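Local coordinates for CocE/NonD family hydrolase (Staphylococcus aureus subsp. aureus COL, PDB 3III), which probably hydrolyses ester or amide bonds as a CocE/NonD-type alpha/beta hydrolase whose natural substrate is not established, at residues Ser131-Pro137 / Asp227-Glu232; Trp138-Glu144 / Trp177-Leu181. All blocks are in the same frame, centred on the assembly; numbering follows the deposited sequence.

Contact 1 (Ser131-Pro137 / Asp227-Glu232); sequences SKGVLSP and DNPNIE
The carboxamide of N228 meets G133 O in its own plane: ND2 gives a hydrogen bond (2.9 Å, N-H...O 165°) that also lies in the carbonyl plane. The other end of the amide is used from above, where the backbone N of N230 reaches N228 OD1 at 2.7 Å and closes an Asx turn. CG of N228 sits anti to the backbone N (chi1 -179°), which carries the amide straight across to the facing chain. Two carboxylates are met differently. D227 OD1 takes K132 NZ on its syn side, 28° out of plane, in a 2.8 Å salt bridge; the lysine chain bends at chi2 to get there, and its NZ also bonds D129 O. E232 OE1 is met from above its plane by S136 OG (2.7 Å), and R251 forms a salt bridge to the same oxygen. Between these polar ends the chains run parallel and make a single beta bridge at L135 and I231. L135 N donates to N230 O (3.1 Å) and E232 N to L135 O (2.9 Å), while the CA-H of V134 also points at N230 O. At the bridge L135 CD1 rests on I231 CG1 at 4.0 Å, the two side chains side by side and directed the same way, onto I221 of helix 213-224. Both protons of the N228 amide are used, since ND2 also bonds G127 O; the group is therefore fixed in its rotation and ties two loops together. R251, shared by E232 OE1 and P137 O, probably keeps the glutamate charged, so that charged and polar bonds at both ends, with backbone bonds between them, join the loops, and L135 with I231 is the one apolar pair across the contact.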
ATOM      1  N   SER A 131       5.934  25.861   6.376  1.00 12.99           N
ATOM      2  CA  SER A 131       7.051  25.740   5.450  1.00 13.18           C
ATOM      3  C   SER A 131       6.555  25.946   4.035  1.00 12.68           C
ATOM      4  O   SER A 131       5.674  25.227   3.568  1.00 12.35           O
ATOM      5  CB  SER A 131       7.729  24.365   5.524  1.00 13.49           C
ATOM      6  OG  SER A 131       8.685  24.241   4.478  1.00 11.80           O
ATOM      7  N   LYS A 132       7.158  26.895   3.331  1.00 12.52           N
ATOM      8  CA  LYS A 132       6.856  27.117   1.917  1.00 12.49           C
ATOM      9  C   LYS A 132       8.058  26.703   1.064  1.00 12.77           C
ATOM     10  O   LYS A 132       8.246  27.209  -0.043  1.00 12.61           O
ATOM     11  CB  LYS A 132       6.453  28.586   1.622  1.00 14.33           C
ATOM     12  CG  LYS A 132       5.270  29.118   2.406  1.00 15.07           C
ATOM     13  CD  LYS A 132       4.025  28.213   2.298  1.00 17.54           C
ATOM     14  CE  LYS A 132       3.083  28.302   3.531  1.00 17.49           C
ATOM     15  NZ  LYS A 132       1.813  27.454   3.296  1.00 15.38           N
ATOM     16  N   GLY A 133       8.851  25.760   1.569  1.00 11.95           N
ATOM     17  CA  GLY A 133       9.967  25.167   0.800  1.00 11.93           C
ATOM     18  C   GLY A 133       9.521  24.114  -0.226  1.00 10.85           C
ATOM     19  O   GLY A 133       8.336  23.908  -0.432  1.00 10.27           O
ATOM     20  N   VAL A 134      10.507  23.500  -0.883  1.00  9.53           N
ATOM     21  CA  VAL A 134      10.289  22.479  -1.878  1.00  8.82           C
ATOM     22  C   VAL A 134       9.493  21.314  -1.283  1.00  8.27           C
ATOM     23  O   VAL A 134       9.797  20.829  -0.214  1.00  7.96           O
ATOM     24  CB  VAL A 134      11.602  21.947  -2.479  1.00  8.51           C
ATOM     25  CG1 VAL A 134      11.299  20.702  -3.428  1.00  9.00           C
ATOM     26  CG2 VAL A 134      12.361  23.075  -3.234  1.00  8.61           C
ATOM     27  N   LEU A 135       8.419  20.950  -1.963  1.00  8.43           N
ATOM     28  CA  LEU A 135       7.569  19.832  -1.563  1.00  8.73           C
ATOM     29  C   LEU A 135       7.736  18.795  -2.652  1.00  9.37           C
ATOM     30  O   LEU A 135       7.109  18.888  -3.716  1.00  9.68           O
ATOM     31  CB  LEU A 135       6.093  20.272  -1.413  1.00  9.12           C
ATOM     32  CG  LEU A 135       5.164  19.353  -0.572  1.00  8.73           C
ATOM     33  CD1 LEU A 135       3.774  20.059  -0.437  1.00  6.76           C
ATOM     34  CD2 LEU A 135       5.025  17.943  -1.176  1.00  6.44           C
ATOM     35  N   SER A 136       8.611  17.827  -2.386  1.00  9.21           N
ATOM     36  CA  SER A 136       8.900  16.731  -3.293  1.00  9.40           C
ATOM     37  C   SER A 136       8.535  15.421  -2.599  1.00  9.96           C
ATOM     38  O   SER A 136       9.335  14.829  -1.861  1.00 12.04           O
ATOM     39  CB  SER A 136      10.365  16.739  -3.729  1.00  9.76           C
ATOM     40  OG  SER A 136      10.572  15.643  -4.598  1.00 10.41           O
ATOM     41  N   PRO A 137       7.301  14.976  -2.773  1.00 10.14           N
ATOM     42  CA  PRO A 137       6.802  13.818  -2.032  1.00 10.45           C
ATOM     43  C   PRO A 137       7.586  12.542  -2.294  1.00 10.39           C
ATOM     44  O   PRO A 137       7.921  12.257  -3.424  1.00  8.81           O
ATOM     45  CB  PRO A 137       5.388  13.625  -2.569  1.00 11.77           C
ATOM     46  CG  PRO A 137       5.043  14.847  -3.265  1.00 11.39           C
ATOM     47  CD  PRO A 137       6.276  15.567  -3.636  1.00 10.60           C
ATOM     48  N   ASP A 227      -0.448  28.502  -1.493  1.00 13.58           N
ATOM     49  CA  ASP A 227       0.493  29.607  -1.413  1.00 14.05           C
ATOM     50  C   ASP A 227       1.969  29.152  -1.411  1.00 13.68           C
ATOM     51  O   ASP A 227       2.874  29.934  -1.136  1.00 14.23           O
ATOM     52  CB  ASP A 227       0.187  30.464  -0.196  1.00 14.71           C
ATOM     53  CG  ASP A 227       0.296  29.725   1.095  1.00 15.07           C
ATOM     54  OD1 ASP A 227       0.330  28.458   1.143  1.00 19.81           O
ATOM     55  OD2 ASP A 227       0.346  30.457   2.103  1.00 19.53           O
ATOM     56  N   ASN A 228       2.201  27.882  -1.674  1.00 12.10           N
ATOM     57  CA  ASN A 228       3.560  27.367  -1.862  1.00 11.22           C
ATOM     58  C   ASN A 228       3.801  27.218  -3.364  1.00 11.23           C
ATOM     59  O   ASN A 228       3.250  26.335  -3.970  1.00 10.78           O
ATOM     60  CB  ASN A 228       3.756  25.986  -1.160  1.00 10.64           C
ATOM     61  CG  ASN A 228       5.155  25.457  -1.313  1.00 10.12           C
ATOM     62  OD1 ASN A 228       5.955  26.006  -2.090  1.00 10.21           O
ATOM     63  ND2 ASN A 228       5.506  24.443  -0.518  1.00  7.38           N
ATOM     64  N   PRO A 229       4.685  28.038  -3.942  1.00 12.04           N
ATOM     65  CA  PRO A 229       5.010  27.917  -5.348  1.00 12.81           C
ATOM     66  C   PRO A 229       6.038  26.821  -5.694  1.00 12.86           C
ATOM     67  O   PRO A 229       6.386  26.696  -6.855  1.00 13.82           O
ATOM     68  CB  PRO A 229       5.612  29.297  -5.668  1.00 13.04           C
ATOM     69  CG  PRO A 229       6.234  29.752  -4.442  1.00 12.18           C
ATOM     70  CD  PRO A 229       5.519  29.062  -3.283  1.00 13.06           C
ATOM     71  N   ASN A 230       6.494  26.041  -4.712  1.00 10.62           N
ATOM     72  CA  ASN A 230       7.623  25.132  -4.878  1.00 10.15           C
ATOM     73  C   ASN A 230       7.207  23.665  -4.772  1.00  9.58           C
ATOM     74  O   ASN A 230       8.010  22.817  -4.387  1.00  9.87           O
ATOM     75  CB  ASN A 230       8.664  25.453  -3.827  1.00 10.14           C
ATOM     76  CG  ASN A 230       9.083  26.905  -3.870  1.00  9.52           C
ATOM     77  OD1 ASN A 230       8.952  27.651  -2.885  1.00 11.13           O
ATOM     78  ND2 ASN A 230       9.576  27.313  -5.005  1.00  3.29           N
ATOM     79  N   ILE A 231       5.969  23.368  -5.155  1.00  9.02           N
ATOM     80  CA  ILE A 231       5.442  21.996  -5.043  1.00  8.69           C
ATOM     81  C   ILE A 231       5.816  21.306  -6.370  1.00  8.93           C
ATOM     82  O   ILE A 231       5.596  21.854  -7.456  1.00  7.45           O
ATOM     83  CB  ILE A 231       3.879  21.963  -4.823  1.00  9.52           C
ATOM     84  CG1 ILE A 231       3.478  22.607  -3.504  1.00 10.16           C
ATOM     85  CG2 ILE A 231       3.307  20.483  -4.820  1.00  6.14           C
ATOM     86  CD1 ILE A 231       1.932  22.795  -3.337  1.00  7.79           C
ATOM     87  N   GLU A 232       6.375  20.110  -6.294  1.00  8.62           N
ATOM     88  CA  GLU A 232       6.834  19.396  -7.474  1.00  9.20           C
ATOM     89  C   GLU A 232       5.637  19.025  -8.339  1.00  8.19           C
ATOM     90  O   GLU A 232       4.668  18.497  -7.834  1.00  7.78           O
ATOM     91  CB  GLU A 232       7.604  18.155  -7.067  1.00  9.06           C
ATOM     92  CG  GLU A 232       8.090  17.304  -8.211  1.00 11.76           C
ATOM     93  CD  GLU A 232       8.882  16.073  -7.750  1.00 12.53           C
ATOM     94  OE1 GLU A 232       8.792  15.732  -6.560  1.00 10.35           O
ATOM     95  OE2 GLU A 232       9.556  15.443  -8.624  1.00 10.32           O
TER

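Contact 2 (Trp138-Glu144 / Trp177-Leu181); sequences WSKREAE and WVASL
Aromatic packing comes first: the indole of W177 lies against the backbone that leads into helix 140-154. S139 C sits 3.9 Å above the ring plane over its centre, and K140 N covers the same face nearer the rim. K140 CA and CB reach the six-membered ring, CA coming within 3.6 Å of W177 CZ3. The polar part is at the ring edge, where one water in the indole plane accepts from W177 NE1 (2.9 Å) and donates to W138 O (2.8 Å), joining the indole of W177 to the backbone of W138. Aliphatic contacts follow, between the first turn of helix 140-154 and 177-181. A143 CB is 3.8 Å from both W177 CB and L181 CD1. L181, with CG anti to the carbonyl carbon (chi1 -56°), leans over that turn; its CD1 meets A143 and the CG of E144, its CD2 the CE of K140. V178 CG2 meets A143 O at 3.4 Å. Within 138-144, S139 OG caps the helix by accepting from E142 N and also bonds S136 O, and E142 OE2 takes W138 N from above its carboxylate plane, fixing the turn on which W177 rests. W138 stacks on W217, and its side chain is about 6 Å from a bound palmitic acid. An N-capped helix start thus packs on the end of helix 170-179, the helix that in alpha/beta hydrolases follows the nucleophile elbow.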
ATOM      1  N   TRP A 138       7.860  11.771  -1.240  1.00  9.99           N
ATOM      2  CA  TRP A 138       8.363  10.404  -1.402  1.00  9.47           C
ATOM      3  C   TRP A 138       9.681  10.441  -2.160  1.00  9.97           C
ATOM      4  O   TRP A 138       9.880   9.725  -3.154  1.00 10.59           O
ATOM      5  CB  TRP A 138       7.276   9.530  -2.072  1.00  8.89           C
ATOM      6  CG  TRP A 138       6.007   9.476  -1.324  1.00  8.89           C
ATOM      7  CD1 TRP A 138       5.826   9.848  -0.014  1.00 12.15           C
ATOM      8  CD2 TRP A 138       4.716   9.010  -1.773  1.00 10.64           C
ATOM      9  NE1 TRP A 138       4.541   9.655   0.356  1.00  8.86           N
ATOM     10  CE2 TRP A 138       3.834   9.135  -0.696  1.00 10.26           C
ATOM     11  CE3 TRP A 138       4.224   8.492  -2.976  1.00 12.82           C
ATOM     12  CZ2 TRP A 138       2.480   8.762  -0.772  1.00  8.74           C
ATOM     13  CZ3 TRP A 138       2.858   8.098  -3.047  1.00 13.71           C
ATOM     14  CH2 TRP A 138       2.012   8.257  -1.966  1.00  8.64           C
ATOM     15  N   SER A 139      10.595  11.291  -1.659  1.00 10.67           N
ATOM     16  CA  SER A 139      11.899  11.483  -2.209  1.00  9.67           C
ATOM     17  C   SER A 139      12.968  11.345  -1.133  1.00  9.87           C
ATOM     18  O   SER A 139      12.691  11.411   0.047  1.00  8.47           O
ATOM     19  CB  SER A 139      11.993  12.886  -2.822  1.00  9.86           C
ATOM     20  OG  SER A 139      11.828  13.909  -1.814  1.00 10.66           O
ATOM     21  N   LYS A 140      14.211  11.271  -1.553  1.00  9.81           N
ATOM     22  CA  LYS A 140      15.293  11.213  -0.627  1.00 10.56           C
ATOM     23  C   LYS A 140      15.450  12.535   0.127  1.00 10.49           C
ATOM     24  O   LYS A 140      15.718  12.515   1.309  1.00 10.92           O
ATOM     25  CB  LYS A 140      16.606  10.914  -1.336  1.00 11.26           C
ATOM     26  CG  LYS A 140      17.767  10.728  -0.314  1.00 10.49           C
ATOM     27  CD  LYS A 140      18.982  10.228  -1.026  1.00 13.18           C
ATOM     28  CE  LYS A 140      20.122  10.023  -0.088  1.00 14.91           C
ATOM     29  NZ  LYS A 140      21.296   9.553  -0.764  1.00 15.71           N
ATOM     30  N   ARG A 141      15.313  13.660  -0.560  1.00  9.59           N
ATOM     31  CA  ARG A 141      15.381  14.970   0.101  1.00  9.48           C
ATOM     32  C   ARG A 141      14.312  15.099   1.203  1.00  8.83           C
ATOM     33  O   ARG A 141      14.550  15.645   2.256  1.00  9.00           O
ATOM     34  CB  ARG A 141      15.306  16.126  -0.906  1.00  9.42           C
ATOM     35  CG  ARG A 141      13.970  16.344  -1.655  1.00 10.08           C
ATOM     36  CD  ARG A 141      14.129  17.668  -2.514  1.00 13.24           C
ATOM     37  NE  ARG A 141      14.291  18.783  -1.579  1.00 14.33           N
ATOM     38  CZ  ARG A 141      14.691  20.009  -1.931  1.00 15.90           C
ATOM     39  NH1 ARG A 141      14.931  20.308  -3.184  1.00 13.73           N
ATOM     40  NH2 ARG A 141      14.842  20.939  -1.009  1.00 20.27           N
ATOM     41  N   GLU A 142      13.157  14.515   1.007  1.00  9.48           N
ATOM     42  CA  GLU A 142      12.141  14.535   2.053  1.00  9.39           C
ATOM     43  C   GLU A 142      12.567  13.600   3.219  1.00  9.27           C
ATOM     44  O   GLU A 142      12.420  13.938   4.387  1.00  8.10           O
ATOM     45  CB  GLU A 142      10.795  14.076   1.485  1.00  9.55           C
ATOM     46  CG  GLU A 142       9.673  14.061   2.463  1.00  9.28           C
ATOM     47  CD  GLU A 142       8.301  13.676   1.855  1.00  8.90           C
ATOM     48  OE1 GLU A 142       7.403  14.543   1.858  1.00 10.47           O
ATOM     49  OE2 GLU A 142       8.099  12.500   1.464  1.00  9.14           O
ATOM     50  N   ALA A 143      13.041  12.413   2.883  1.00  9.21           N
ATOM     51  CA  ALA A 143      13.644  11.517   3.849  1.00  8.75           C
ATOM     52  C   ALA A 143      14.772  12.175   4.708  1.00  8.86           C
ATOM     53  O   ALA A 143      14.903  11.900   5.945  1.00  7.44           O
ATOM     54  CB  ALA A 143      14.173  10.296   3.104  1.00  9.17           C
ATOM     55  N   GLU A 144      15.624  12.974   4.074  1.00  8.42           N
ATOM     56  CA  GLU A 144      16.718  13.653   4.804  1.00  8.10           C
ATOM     57  C   GLU A 144      16.182  14.617   5.867  1.00  7.96           C
ATOM     58  O   GLU A 144      16.744  14.711   6.988  1.00  8.13           O
ATOM     59  CB  GLU A 144      17.694  14.325   3.840  1.00  9.52           C
ATOM     60  CG  GLU A 144      18.529  13.272   3.096  1.00 12.05           C
ATOM     61  CD  GLU A 144      19.519  13.867   2.132  1.00 22.70           C
ATOM     62  OE1 GLU A 144      19.820  15.078   2.284  1.00 25.71           O
ATOM     63  OE2 GLU A 144      20.022  13.113   1.255  1.00 25.28           O
ATOM     64  N   TRP A 177      11.261   5.334   3.310  1.00  7.35           N
ATOM     65  CA  TRP A 177      12.280   6.321   2.938  1.00  8.89           C
ATOM     66  C   TRP A 177      13.306   6.657   4.061  1.00  9.00           C
ATOM     67  O   TRP A 177      14.515   6.463   3.878  1.00  9.65           O
ATOM     68  CB  TRP A 177      11.636   7.602   2.344  1.00  8.28           C
ATOM     69  CG  TRP A 177      11.561   7.504   0.831  1.00 10.65           C
ATOM     70  CD1 TRP A 177      10.442   7.352   0.062  1.00  9.37           C
ATOM     71  CD2 TRP A 177      12.670   7.528  -0.084  1.00 10.57           C
ATOM     72  NE1 TRP A 177      10.784   7.288  -1.245  1.00  9.83           N
ATOM     73  CE2 TRP A 177      12.142   7.378  -1.374  1.00 10.30           C
ATOM     74  CE3 TRP A 177      14.052   7.634   0.065  1.00  9.65           C
ATOM     75  CZ2 TRP A 177      12.955   7.346  -2.506  1.00 12.25           C
ATOM     76  CZ3 TRP A 177      14.857   7.619  -1.052  1.00 12.66           C
ATOM     77  CH2 TRP A 177      14.318   7.485  -2.317  1.00 12.71           C
ATOM     78  N   VAL A 178      12.835   7.166   5.193  1.00  8.92           N
ATOM     79  CA  VAL A 178      13.807   7.623   6.231  1.00  9.42           C
ATOM     80  C   VAL A 178      14.611   6.435   6.790  1.00  9.31           C
ATOM     81  O   VAL A 178      15.807   6.543   7.069  1.00  9.35           O
ATOM     82  CB  VAL A 178      13.117   8.466   7.332  1.00  8.97           C
ATOM     83  CG1 VAL A 178      12.298   7.594   8.320  1.00  5.89           C
ATOM     84  CG2 VAL A 178      14.123   9.329   8.052  1.00  7.52           C
ATOM     85  N   ALA A 179      13.980   5.274   6.897  1.00 10.25           N
ATOM     86  CA  ALA A 179      14.668   4.083   7.414  1.00  9.97           C
ATOM     87  C   ALA A 179      15.821   3.651   6.493  1.00  9.44           C
ATOM     88  O   ALA A 179      16.829   3.081   6.971  1.00  8.65           O
ATOM     89  CB  ALA A 179      13.700   2.905   7.663  1.00  9.65           C
ATOM     90  N   SER A 180      15.705   3.945   5.191  1.00  9.46           N
ATOM     91  CA  SER A 180      16.790   3.610   4.256  1.00  9.34           C
ATOM     92  C   SER A 180      18.088   4.432   4.548  1.00  9.44           C
ATOM     93  O   SER A 180      19.184   4.085   4.094  1.00  8.08           O
ATOM     94  CB  SER A 180      16.337   3.778   2.788  1.00  9.35           C
ATOM     95  OG  SER A 180      16.302   5.150   2.403  1.00 10.00           O
ATOM     96  N   LEU A 181      17.940   5.538   5.271  1.00  9.15           N
ATOM     97  CA  LEU A 181      19.062   6.357   5.702  1.00  9.61           C
ATOM     98  C   LEU A 181      19.663   5.941   7.090  1.00 10.00           C
ATOM     99  O   LEU A 181      20.639   6.506   7.498  1.00  9.42           O
ATOM    100  CB  LEU A 181      18.613   7.826   5.746  1.00  9.80           C
ATOM    101  CG  LEU A 181      18.021   8.454   4.477  1.00  9.99           C
ATOM    102  CD1 LEU A 181      17.535   9.879   4.758  1.00 12.41           C
ATOM    103  CD2 LEU A 181      19.078   8.394   3.311  1.00  8.85           C
TER
HETATM  104  O   HOH W   1       9.040   7.037  -3.558  1.00  7.43           O

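How the contacts relate
Both contacts lie in the S15-family region of the chain, and contact 2 is nested within the loop that contact 1 closes. They meet directly where 131-137 runs on into 138-144: V134 CG1 packs against R141 NH1 at 3.7 Å, and S136 CB against R141 CD at 4.1 Å. Contact 1 lies further out, partly buried, joining two loops by a salt bridge, side-chain hydrogen bonds and backbone bonds. Contact 2 is buried and joins two helices by aromatic and aliphatic packing, with a bridging water as its polar link. R251 spans both, making its polar bonds in contact 1 and a weak hydrogen bond to W138 O in contact 2.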